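PDB 5YDA: PKS from Streptomyces sp. CNQ431, which probably selects acyl building blocks and transfers them to an acyl carrier protein, being the acyltransferase domain of the splenocin polyketide synthase SpnD. Local coordinates for residues R149-S154 against V222-R227; E162-E165 against T169-F172; M173-T178 against H199-Y204; G311-L316 against H344-T349. All coordinates share one frame; numbering follows the deposited sequence.

Contact 1: residues R149-S154 against V222-R227; sequences RPALGS and VAERIR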
loop_
_atom_site.group_PDB
_atom_site.type_symbol
_atom_site.label_atom_id
_atom_site.label_comp_id
_atom_site.label_asym_id
_atom_site.label_seq_id
_atom_site.Cartn_x
_atom_site.Cartn_y
_atom_site.Cartn_z
ATOM N N ARG A 149 3.397 7.124 22.140
ATOM C CA ARG A 149 2.972 8.270 22.941
ATOM C C ARG A 149 4.119 9.158 23.410
ATOM O O ARG A 149 3.975 10.392 23.325
ATOM C CB ARG A 149 2.137 7.793 24.141
ATOM C CG ARG A 149 1.420 8.953 24.831
ATOM C CD ARG A 149 0.539 8.486 25.980
ATOM N NE ARG A 149 -0.571 7.640 25.550
ATOM C CZ ARG A 149 -1.832 8.051 25.485
ATOM N NH1 ARG A 149 -2.769 7.192 25.098
ATOM N NH2 ARG A 149 -2.172 9.295 25.821
ATOM N N PRO A 150 5.251 8.642 23.902
ATOM C CA PRO A 150 6.316 9.563 24.334
ATOM C C PRO A 150 6.936 10.360 23.193
ATOM O O PRO A 150 7.275 11.538 23.384
ATOM C CB PRO A 150 7.341 8.640 25.013
ATOM C CG PRO A 150 6.991 7.255 24.579
ATOM C CD PRO A 150 5.531 7.245 24.296
ATOM N N ALA A 151 7.103 9.756 22.013
ATOM C CA ALA A 151 7.679 10.480 20.882
ATOM C C ALA A 151 6.656 11.384 20.212
ATOM O O ALA A 151 6.989 12.490 19.771
ATOM C CB ALA A 151 8.250 9.502 19.858
ATOM N N LEU A 152 5.408 10.932 20.120
ATOM C CA LEU A 152 4.404 11.720 19.420
ATOM C C LEU A 152 3.874 12.849 20.287
ATOM O O LEU A 152 3.633 13.949 19.784
ATOM C CB LEU A 152 3.262 10.821 18.975
ATOM C CG LEU A 152 2.401 11.354 17.849
ATOM C CD1 LEU A 152 3.313 11.852 16.718
ATOM C CD2 LEU A 152 1.496 10.219 17.379
ATOM N N GLY A 153 3.692 12.597 21.588
ATOM C CA GLY A 153 3.059 13.547 22.471
ATOM C C GLY A 153 1.554 13.411 22.568
ATOM O O GLY A 153 0.915 14.226 23.243
ATOM N N SER A 154 0.967 12.406 21.926
ATOM C CA SER A 154 -0.477 12.224 21.944
ATOM C C SER A 154 -0.767 10.772 21.616
ATOM O O SER A 154 0.138 9.989 21.317
ATOM C CB SER A 154 -1.188 13.155 20.953
ATOM O OG SER A 154 -0.723 12.942 19.629
ATOM N N VAL A 222 10.887 7.170 12.726
ATOM C CA VAL A 222 10.046 7.689 11.646
ATOM C C VAL A 222 9.383 8.998 12.066
ATOM O O VAL A 222 9.314 9.951 11.282
ATOM C CB VAL A 222 9.007 6.626 11.234
ATOM C CG1 VAL A 222 7.993 7.216 10.248
ATOM C CG2 VAL A 222 9.714 5.409 10.641
ATOM N N ALA A 223 8.917 9.082 13.318
ATOM C CA ALA A 223 8.306 10.323 13.784
ATOM C C ALA A 223 9.289 11.488 13.718
ATOM O O ALA A 223 8.934 12.579 13.262
ATOM C CB ALA A 223 7.762 10.159 15.202
ATOM N N GLU A 224 10.534 11.285 14.177
ATOM C CA GLU A 224 11.499 12.381 14.119
ATOM C C GLU A 224 11.962 12.642 12.685
ATOM O O GLU A 224 12.323 13.773 12.346
ATOM C CB GLU A 224 12.716 12.102 15.023
ATOM C CG GLU A 224 12.392 11.767 16.501
ATOM C CD GLU A 224 11.575 12.851 17.243
ATOM O OE1 GLU A 224 10.978 12.529 18.310
ATOM O OE2 GLU A 224 11.538 14.016 16.779
ATOM N N ARG A 225 11.975 11.617 11.834
ATOM C CA ARG A 225 12.272 11.852 10.428
ATOM C C ARG A 225 11.277 12.846 9.837
ATOM O O ARG A 225 11.664 13.816 9.173
ATOM C CB ARG A 225 12.245 10.526 9.668
ATOM C CG ARG A 225 12.506 10.669 8.196
ATOM C CD ARG A 225 12.440 9.309 7.530
ATOM N NE ARG A 225 12.722 9.381 6.107
ATOM C CZ ARG A 225 11.802 9.586 5.168
ATOM N NH1 ARG A 225 10.532 9.732 5.504
ATOM N NH2 ARG A 225 12.159 9.632 3.884
ATOM N N ILE A 226 9.993 12.653 10.139
ATOM C CA ILE A 226 8.941 13.535 9.641
ATOM C C ILE A 226 9.141 14.955 10.150
ATOM O O ILE A 226 9.056 15.919 9.381
ATOM C CB ILE A 226 7.567 12.969 10.039
ATOM C CG1 ILE A 226 7.310 11.658 9.286
ATOM C CG2 ILE A 226 6.469 14.003 9.842
ATOM C CD1 ILE A 226 6.273 10.770 9.941
ATOM N N ARG A 227 9.421 15.111 11.451
ATOM C CA ARG A 227 9.610 16.459 11.995
ATOM C C ARG A 227 10.821 17.144 11.380
ATOM O O ARG A 227 10.781 18.347 11.099
ATOM C CB ARG A 227 9.764 16.420 13.516
ATOM C CG ARG A 227 8.547 15.914 14.253
ATOM C CD ARG A 227 8.821 15.908 15.742
ATOM N NE ARG A 227 7.594 15.676 16.489
ATOM C CZ ARG A 227 7.441 14.703 17.370
ATOM N NH1 ARG A 227 8.450 13.875 17.621
ATOM N NH2 ARG A 227 6.292 14.574 18.009
#
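Arg-227 lays the end of its guanidinium group against the carbonyl oxygen of Ala-151, giving both terminal nitrogens to this single atom. NH2 bonds to Ala-151 O at 2.8 Å, lying in the carbonyl plane on a lone pair. NH1 reaches the same Ala-151 O at 2.9 Å but comes in tilted by 34° from that plane. The oxygen sits in the guanidinium plane, so the fork holds the group's rotation. An arginine is long enough for this because its chain runs extended from CG to NE, with CG anti to the carbonyl carbon (chi1 -63°). Ala-151 lies in the last turn of helix 135-152, beyond which Gly-153 departs from helical angles with a positive phi. Carbonyls of a last helical turn commonly lack an amide partner further along, and the negative end of the helix dipole probably favours a cation from helix 215-231. One turn back in the same helix, Glu-224 forms a salt bridge to Arg-227, NH1 to OE1 at 2.9 Å, which holds the guanidinium in position. Leu-152 adds aliphatic cover, its CD1 4.2 Å from Arg-227 NH2, and the small Ala-151 leaves the Glu-224 carboxylate alongside, Ala-151 CB to Glu-224 OE1 being 4.4 Å.

Contact 2: residues E162-E165 against T169-F172; sequences EEVE and TAAF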
loop_
_atom_site.group_PDB
_atom_site.type_symbol
_atom_site.label_atom_id
_atom_site.label_comp_id
_atom_site.label_asym_id
_atom_site.label_seq_id
_atom_site.Cartn_x
_atom_site.Cartn_y
_atom_site.Cartn_z
ATOM N N GLU A 162 -10.420 10.402 14.752
ATOM C CA GLU A 162 -11.247 11.523 15.197
ATOM C C GLU A 162 -10.900 12.834 14.502
ATOM O O GLU A 162 -11.758 13.408 13.827
ATOM C CB GLU A 162 -11.129 11.657 16.719
ATOM C CG GLU A 162 -11.373 10.338 17.443
ATOM C CD GLU A 162 -11.144 10.443 18.943
ATOM O OE1 GLU A 162 -11.307 11.550 19.493
ATOM O OE2 GLU A 162 -10.780 9.418 19.568
ATOM N N GLU A 163 -9.676 13.341 14.643
ATOM C CA GLU A 163 -9.303 14.584 13.980
ATOM C C GLU A 163 -7.784 14.666 13.937
ATOM O O GLU A 163 -7.100 14.080 14.781
ATOM C CB GLU A 163 -9.891 15.810 14.698
ATOM C CG GLU A 163 -9.513 15.872 16.180
ATOM C CD GLU A 163 -9.783 17.226 16.844
ATOM O OE1 GLU A 163 -10.845 17.840 16.583
ATOM O OE2 GLU A 163 -8.917 17.680 17.632
ATOM N N VAL A 164 -7.263 15.407 12.959
ATOM C CA VAL A 164 -5.824 15.619 12.869
ATOM C C VAL A 164 -5.564 16.862 12.031
ATOM O O VAL A 164 -6.283 17.154 11.069
ATOM C CB VAL A 164 -5.096 14.376 12.292
ATOM C CG1 VAL A 164 -5.357 14.217 10.805
ATOM C CG2 VAL A 164 -3.603 14.460 12.535
ATOM N N GLU A 165 -4.486 17.516 12.326
ATOM C CA GLU A 165 -4.074 18.629 11.559
ATOM C C GLU A 165 -3.399 18.040 10.329
ATOM O O GLU A 165 -2.560 17.205 10.442
ATOM C CB GLU A 165 -3.171 19.498 12.410
ATOM C CG GLU A 165 -1.984 20.081 11.721
ATOM C CD GLU A 165 -2.063 21.566 11.601
ATOM O OE1 GLU A 165 -2.779 22.045 10.706
ATOM O OE2 GLU A 165 -1.399 22.249 12.408
ATOM N N THR A 169 2.949 15.689 12.074
ATOM C CA THR A 169 3.631 14.446 12.432
ATOM C C THR A 169 2.627 13.316 12.656
ATOM O O THR A 169 2.810 12.195 12.157
ATOM C CB THR A 169 4.490 14.664 13.686
ATOM O OG1 THR A 169 5.309 15.830 13.516
ATOM C CG2 THR A 169 5.385 13.454 13.946
ATOM N N ALA A 170 1.541 13.609 13.375
ATOM C CA ALA A 170 0.530 12.599 13.659
ATOM C C ALA A 170 -0.155 12.110 12.385
ATOM O O ALA A 170 -0.482 10.918 12.266
ATOM C CB ALA A 170 -0.507 13.167 14.632
ATOM N N ALA A 171 -0.411 13.020 11.432
ATOM C CA ALA A 171 -1.088 12.621 10.203
ATOM C C ALA A 171 -0.265 11.585 9.452
ATOM O O ALA A 171 -0.809 10.608 8.926
ATOM C CB ALA A 171 -1.362 13.842 9.310
ATOM N N PHE A 172 1.056 11.774 9.397
ATOM C CA PHE A 172 1.862 10.832 8.641
ATOM C C PHE A 172 2.118 9.563 9.436
ATOM O O PHE A 172 2.143 8.473 8.854
ATOM C CB PHE A 172 3.166 11.490 8.196
ATOM C CG PHE A 172 2.973 12.513 7.123
ATOM C CD1 PHE A 172 2.535 12.130 5.857
ATOM C CD2 PHE A 172 3.198 13.859 7.377
ATOM C CE1 PHE A 172 2.339 13.072 4.857
ATOM C CE2 PHE A 172 3.008 14.809 6.388
ATOM C CZ PHE A 172 2.579 14.417 5.123
#
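Val-164 presses its CG2 methyl onto the first turn of helix 169-188, where two alanines receive it. The methyl lies 3.7 Å from Ala-171 N and 3.9 Å from Ala-171 CA, so it rests largely on the backbone. It also touches both methyls of the pair, at 4.0 Å from Ala-170 CB and at the same separation from Ala-171 CB. The valine rotamer decides which branch does this: with chi1 at 72°, CG1 takes the crowded position between the backbone N and the carbonyl carbon, leaving CG2 anti to the backbone N and directed at the helix. Branching at CB suits the extended backbone of this residue, and one valine can thereby pack against the helix and also meet Val-124 and Ala-159. The alanines offer a single methyl each, short enough to let the loop lie close to the helix.

Glu-165 behaves differently. Its carbonyl oxygen, Glu-165 O, lies 3.7 Å from Ala-171 CB, whereas its side chain, with chi1 at 140°, leads its charged end away from the helix, as befits an exposed residue. That same oxygen accepts a hydrogen bond from Ser-168 OG, and Ser-168 OG in turn is hydrogen-bonded to Ala-171 N, tying the loop to the helix start. A short linker between helices 156-161 and 169-188 thus folds back on the helix it introduces, with a serine just ahead of the first turn engaging a backbone amide there, a pattern familiar at helix N-termini.

Contact 3: residues M173-T178 against H199-Y204; sequences MALFVT and HSLGEY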
loop_
_atom_site.group_PDB
_atom_site.type_symbol
_atom_site.label_atom_id
_atom_site.label_comp_id
_atom_site.label_asym_id
_atom_site.label_seq_id
_atom_site.Cartn_x
_atom_site.Cartn_y
_atom_site.Cartn_z
ATOM N N MET A 173 2.280 9.678 10.767
ATOM C CA MET A 173 2.404 8.472 11.587
ATOM C C MET A 173 1.130 7.647 11.529
ATOM O O MET A 173 1.194 6.408 11.520
ATOM C CB MET A 173 2.757 8.836 13.029
ATOM C CG MET A 173 4.182 9.415 13.191
ATOM S SD MET A 173 5.472 8.339 12.491
ATOM C CE MET A 173 5.184 6.815 13.414
ATOM N N ALA A 174 -0.037 8.309 11.447
ATOM C CA ALA A 174 -1.268 7.569 11.187
ATOM C C ALA A 174 -1.120 6.701 9.943
ATOM O O ALA A 174 -1.533 5.530 9.932
ATOM C CB ALA A 174 -2.452 8.535 11.032
ATOM N N LEU A 175 -0.518 7.249 8.882
ATOM C CA LEU A 175 -0.373 6.467 7.653
ATOM C C LEU A 175 0.596 5.315 7.862
ATOM O O LEU A 175 0.325 4.184 7.435
ATOM C CB LEU A 175 0.092 7.356 6.489
ATOM C CG LEU A 175 0.361 6.595 5.186
ATOM C CD1 LEU A 175 -0.935 6.038 4.594
ATOM C CD2 LEU A 175 1.045 7.492 4.182
ATOM N N PHE A 176 1.723 5.583 8.538
ATOM C CA PHE A 176 2.708 4.533 8.772
ATOM C C PHE A 176 2.095 3.359 9.526
ATOM O O PHE A 176 2.256 2.202 9.127
ATOM C CB PHE A 176 3.901 5.108 9.533
ATOM C CG PHE A 176 4.944 4.091 9.887
ATOM C CD1 PHE A 176 5.817 3.607 8.918
ATOM C CD2 PHE A 176 5.052 3.614 11.189
ATOM C CE1 PHE A 176 6.779 2.663 9.250
ATOM C CE2 PHE A 176 6.008 2.678 11.522
ATOM C CZ PHE A 176 6.877 2.200 10.551
ATOM N N VAL A 177 1.326 3.644 10.581
ATOM C CA VAL A 177 0.755 2.582 11.402
ATOM C C VAL A 177 -0.362 1.869 10.657
ATOM O O VAL A 177 -0.513 0.640 10.767
ATOM C CB VAL A 177 0.284 3.155 12.754
ATOM C CG1 VAL A 177 -0.561 2.142 13.527
ATOM C CG2 VAL A 177 1.502 3.579 13.567
ATOM N N THR A 178 -1.143 2.607 9.861
ATOM C CA THR A 178 -2.172 1.957 9.046
ATOM C C THR A 178 -1.557 0.937 8.098
ATOM O O THR A 178 -2.045 -0.194 7.983
ATOM C CB THR A 178 -2.980 2.997 8.252
ATOM O OG1 THR A 178 -3.646 3.894 9.155
ATOM C CG2 THR A 178 -4.012 2.298 7.364
ATOM N N HIS A 199 7.599 3.520 -0.866
ATOM C CA HIS A 199 7.914 4.811 -1.464
ATOM C C HIS A 199 8.252 5.755 -0.321
ATOM O O HIS A 199 7.355 6.172 0.418
ATOM C CB HIS A 199 6.744 5.340 -2.301
ATOM C CG HIS A 199 7.124 6.471 -3.204
ATOM N ND1 HIS A 199 7.491 7.712 -2.724
ATOM C CD2 HIS A 199 7.214 6.546 -4.559
ATOM C CE1 HIS A 199 7.778 8.504 -3.745
ATOM N NE2 HIS A 199 7.631 7.818 -4.866
ATOM N N SER A 200 9.547 6.064 -0.160
ATOM C CA SER A 200 10.023 6.987 0.859
ATOM C C SER A 200 9.602 6.501 2.241
ATOM O O SER A 200 10.120 5.497 2.733
ATOM C CB SER A 200 9.497 8.403 0.590
ATOM O OG SER A 200 10.298 9.392 1.231
ATOM N N LEU A 201 8.646 7.191 2.860
ATOM C CA LEU A 201 8.103 6.728 4.137
ATOM C C LEU A 201 7.761 5.236 4.091
ATOM O O LEU A 201 8.051 4.491 5.037
ATOM C CB LEU A 201 6.886 7.586 4.495
ATOM C CG LEU A 201 6.143 7.576 5.834
ATOM C CD1 LEU A 201 5.048 6.544 5.867
ATOM C CD2 LEU A 201 7.123 7.301 6.926
ATOM N N GLY A 202 7.196 4.771 2.975
ATOM C CA GLY A 202 6.818 3.377 2.855
ATOM C C GLY A 202 7.981 2.407 2.904
ATOM O O GLY A 202 7.773 1.218 3.190
ATOM N N GLU A 203 9.200 2.871 2.606
ATOM C CA GLU A 203 10.360 1.988 2.722
ATOM C C GLU A 203 10.646 1.640 4.177
ATOM O O GLU A 203 11.135 0.539 4.466
ATOM C CB GLU A 203 11.597 2.613 2.068
ATOM C CG GLU A 203 12.778 1.634 2.019
ATOM C CD GLU A 203 13.750 1.896 0.864
ATOM O OE1 GLU A 203 14.983 1.796 1.096
ATOM O OE2 GLU A 203 13.278 2.198 -0.264
ATOM N N TYR A 204 10.338 2.550 5.104
ATOM C CA TYR A 204 10.416 2.205 6.518
ATOM C C TYR A 204 9.420 1.115 6.862
ATOM O O TYR A 204 9.763 0.147 7.559
ATOM C CB TYR A 204 10.196 3.442 7.384
ATOM C CG TYR A 204 11.422 4.318 7.397
ATOM C CD1 TYR A 204 12.371 4.205 8.415
ATOM C CD2 TYR A 204 11.681 5.195 6.350
ATOM C CE1 TYR A 204 13.516 4.981 8.414
ATOM C CE2 TYR A 204 12.822 5.985 6.341
ATOM C CZ TYR A 204 13.743 5.870 7.385
ATOM O OH TYR A 204 14.894 6.640 7.398
#
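Leu-201 and Tyr-204 are the residues of 199-204 that meet helix 169-188, chiefly through Phe-176. In sequence order, His-199 leaves the strand and sends NE2 to Asn-260. Ser-200 follows with a positive phi of 58°, and its OG is hydrogen-bonded to His-298 and Arg-225. Leu-201 then turns its side chain toward the neighbouring helix: CD1 lies 4.1 Å from Phe-176 CB and, more loosely, 4.4 Å from Leu-175 CD2, a buried aliphatic patch that suits branched leucines. Gly-202 lacks a CB, which lets the turn close tightly against His-199 N. Glu-203 points away and bonds to the backbone of Asn-328. Tyr-204 offers its base rather than its ring, with CB 4.0 Å from Phe-176 CE1 and its backbone C also at that ring's edge. Phe-176 reaches this far because CG is anti to the backbone N (chi1 177°), and the two aromatic side chains cross at about a right angle. Strand, sharp turn at a serine and helix, with Gly-198, Ser-200 and Gly-202 in GxSxG spacing, are consistent with the nucleophile elbow of an acyltransferase, its helix backed here by Leu-175 and Phe-176.

Contact 4: residues G311-L316 against H344-T349; sequences GHLRTL and HWVDHT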
loop_
_atom_site.group_PDB
_atom_site.type_symbol
_atom_site.label_atom_id
_atom_site.label_comp_id
_atom_site.label_asym_id
_atom_site.label_seq_id
_atom_site.Cartn_x
_atom_site.Cartn_y
_atom_site.Cartn_z
ATOM N N GLY A 311 21.829 10.364 13.856
ATOM C CA GLY A 311 21.769 10.063 15.281
ATOM C C GLY A 311 20.585 9.180 15.637
ATOM O O GLY A 311 20.735 8.165 16.327
ATOM N N HIS A 312 19.389 9.547 15.152
ATOM C CA HIS A 312 18.209 8.717 15.377
ATOM C C HIS A 312 18.335 7.368 14.693
ATOM O O HIS A 312 17.935 6.340 15.260
ATOM C CB HIS A 312 16.950 9.439 14.896
ATOM C CG HIS A 312 16.594 10.614 15.738
ATOM N ND1 HIS A 312 16.987 11.894 15.426
ATOM C CD2 HIS A 312 15.935 10.696 16.916
ATOM C CE1 HIS A 312 16.566 12.722 16.365
ATOM N NE2 HIS A 312 15.927 12.018 17.283
ATOM N N LEU A 313 18.876 7.337 13.473
ATOM C CA LEU A 313 19.029 6.046 12.809
ATOM C C LEU A 313 19.963 5.131 13.592
ATOM O O LEU A 313 19.818 3.907 13.542
ATOM C CB LEU A 313 19.529 6.245 11.380
ATOM C CG LEU A 313 18.479 6.806 10.406
ATOM C CD1 LEU A 313 19.170 7.224 9.112
ATOM C CD2 LEU A 313 17.355 5.777 10.127
ATOM N N ARG A 314 20.921 5.707 14.325
ATOM C CA ARG A 314 21.819 4.915 15.156
ATOM C C ARG A 314 21.122 4.251 16.346
ATOM O O ARG A 314 21.684 3.324 16.924
ATOM C CB ARG A 314 22.984 5.792 15.635
ATOM C CG ARG A 314 24.085 5.957 14.576
ATOM C CD ARG A 314 25.348 6.615 15.108
ATOM N NE ARG A 314 25.168 8.044 15.368
ATOM C CZ ARG A 314 25.373 9.009 14.466
ATOM N NH1 ARG A 314 25.181 10.274 14.801
ATOM N NH2 ARG A 314 25.750 8.707 13.224
ATOM N N THR A 315 19.914 4.667 16.716
ATOM C CA THR A 315 19.216 3.981 17.796
ATOM C C THR A 315 18.588 2.656 17.373
ATOM O O THR A 315 18.078 1.939 18.237
ATOM C CB THR A 315 18.115 4.873 18.392
ATOM O OG1 THR A 315 17.010 4.943 17.486
ATOM C CG2 THR A 315 18.633 6.269 18.649
ATOM N N LEU A 316 18.624 2.300 16.093
ATOM C CA LEU A 316 17.923 1.117 15.599
ATOM C C LEU A 316 18.826 -0.110 15.549
ATOM O O LEU A 316 19.991 -0.023 15.155
ATOM C CB LEU A 316 17.374 1.363 14.193
ATOM C CG LEU A 316 16.505 2.590 13.927
ATOM C CD1 LEU A 316 16.273 2.699 12.426
ATOM C CD2 LEU A 316 15.190 2.450 14.678
ATOM N N HIS A 344 23.477 4.229 4.419
ATOM C CA HIS A 344 22.517 3.932 3.360
ATOM C C HIS A 344 21.162 4.561 3.675
ATOM O O HIS A 344 20.559 5.233 2.827
ATOM C CB HIS A 344 22.401 2.418 3.179
ATOM C CG HIS A 344 21.223 1.982 2.363
ATOM N ND1 HIS A 344 21.198 2.059 0.988
ATOM C CD2 HIS A 344 20.030 1.450 2.731
ATOM C CE1 HIS A 344 20.044 1.595 0.542
ATOM N NE2 HIS A 344 19.319 1.214 1.579
ATOM N N TRP A 345 20.689 4.393 4.913
ATOM C CA TRP A 345 19.405 4.972 5.281
ATOM C C TRP A 345 19.449 6.492 5.249
ATOM O O TRP A 345 18.444 7.124 4.904
ATOM C CB TRP A 345 18.966 4.447 6.649
ATOM C CG TRP A 345 18.448 3.045 6.545
ATOM C CD1 TRP A 345 19.125 1.896 6.812
ATOM C CD2 TRP A 345 17.146 2.648 6.097
ATOM N NE1 TRP A 345 18.321 0.807 6.577
ATOM C CE2 TRP A 345 17.101 1.242 6.137
ATOM C CE3 TRP A 345 16.006 3.349 5.689
ATOM C CZ2 TRP A 345 15.972 0.524 5.781
ATOM C CZ3 TRP A 345 14.892 2.637 5.328
ATOM C CH2 TRP A 345 14.880 1.236 5.373
ATOM N N VAL A 346 20.595 7.093 5.580
ATOM C CA VAL A 346 20.764 8.532 5.385
ATOM C C VAL A 346 20.640 8.879 3.902
ATOM O O VAL A 346 19.915 9.804 3.523
ATOM C CB VAL A 346 22.112 9.009 5.966
ATOM C CG1 VAL A 346 22.371 10.478 5.591
ATOM C CG2 VAL A 346 22.136 8.846 7.487
ATOM N N ASP A 347 21.353 8.140 3.042
ATOM C CA ASP A 347 21.249 8.353 1.598
ATOM C C ASP A 347 19.811 8.205 1.116
ATOM O O ASP A 347 19.363 8.941 0.228
ATOM C CB ASP A 347 22.139 7.362 0.844
ATOM C CG ASP A 347 23.609 7.689 0.958
ATOM O OD1 ASP A 347 23.946 8.848 1.279
ATOM O OD2 ASP A 347 24.428 6.780 0.717
ATOM N N HIS A 348 19.084 7.234 1.670
ATOM C CA HIS A 348 17.713 7.010 1.244
ATOM C C HIS A 348 16.883 8.281 1.370
ATOM O O HIS A 348 16.095 8.607 0.472
ATOM C CB HIS A 348 17.087 5.876 2.058
ATOM C CG HIS A 348 15.628 5.705 1.792
ATOM N ND1 HIS A 348 14.658 6.241 2.610
ATOM C CD2 HIS A 348 14.973 5.097 0.774
ATOM C CE1 HIS A 348 13.465 5.959 2.113
ATOM N NE2 HIS A 348 13.630 5.262 1.001
ATOM N N THR A 349 17.084 9.034 2.458
ATOM C CA THR A 349 16.330 10.255 2.717
ATOM C C THR A 349 16.819 11.430 1.875
ATOM O O THR A 349 16.027 12.323 1.542
ATOM C CB THR A 349 16.400 10.570 4.219
ATOM O OG1 THR A 349 15.516 9.679 4.918
ATOM C CG2 THR A 349 16.032 12.035 4.548
#
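Trp-345 meets Leu-313 through CB, at the root of its side chain, rather than with its indole. One face of the indole has His-344 CD2 above it, displaced toward the rim, and the Tyr-204 ring also meets the indole, with the planes at about 50°. NE1 is spent on Ala-339 O. On the other segment, one face of the flat guanidinium of Arg-314 lies over Gly-311 N, within the same segment.

Across the contact Leu-313 supplies the methyls. Its CD1 lies 3.7 Å from Trp-345 CB, and CD2 follows at 4.1 Å from the same CB, so both methyls of the fork face that carbon from the same side. CD1 also touches Val-346 CG2 at 3.8 Å. With CG anti to the carbonyl carbon (chi1 -73°), Leu-313 extends toward helix 342-350, and its side chain crosses that of Trp-345 at about a right angle.

Leu-313 also begins a type I turn that ends at Leu-316. From within the turn, Thr-315 OG1 reaches back to donate to His-312 O, just ahead of it, at 2.8 Å, and that oxygen accepts Thr-315 N as well; a threonine can thus tie the turn to the preceding backbone. No hydrogen bond joins the two segments: leucine, valine and the tryptophan base hold together by dispersion and burial alone, while the indole N-H is satisfied by a backbone carbonyl outside them.

Overall arrangement
From the N terminus, contact 1 opens the first and widest loop at the end of helix 135-152 and closes it on helix 215-231. Nested within it, in series, contact 2 closes a short turn onto the start of helix 169-188, and contact 3 joins the next part of that helix to helix 201-210. Contact 4 follows separately, closing a later loop between helix 306-313 and helix 342-350. None cross. Helix 215-231 touches the other three contacts: Arg-227 and Ile-226 meet Thr-169 and Phe-172 of contact 2, and Arg-225 reaches Ser-200 of contact 3 and Thr-349 of contact 4. Tyr-204 packs on Leu-313, joining contacts 3 and 4; contacts 2 and 4 stay about 11 Å apart (nearest atoms).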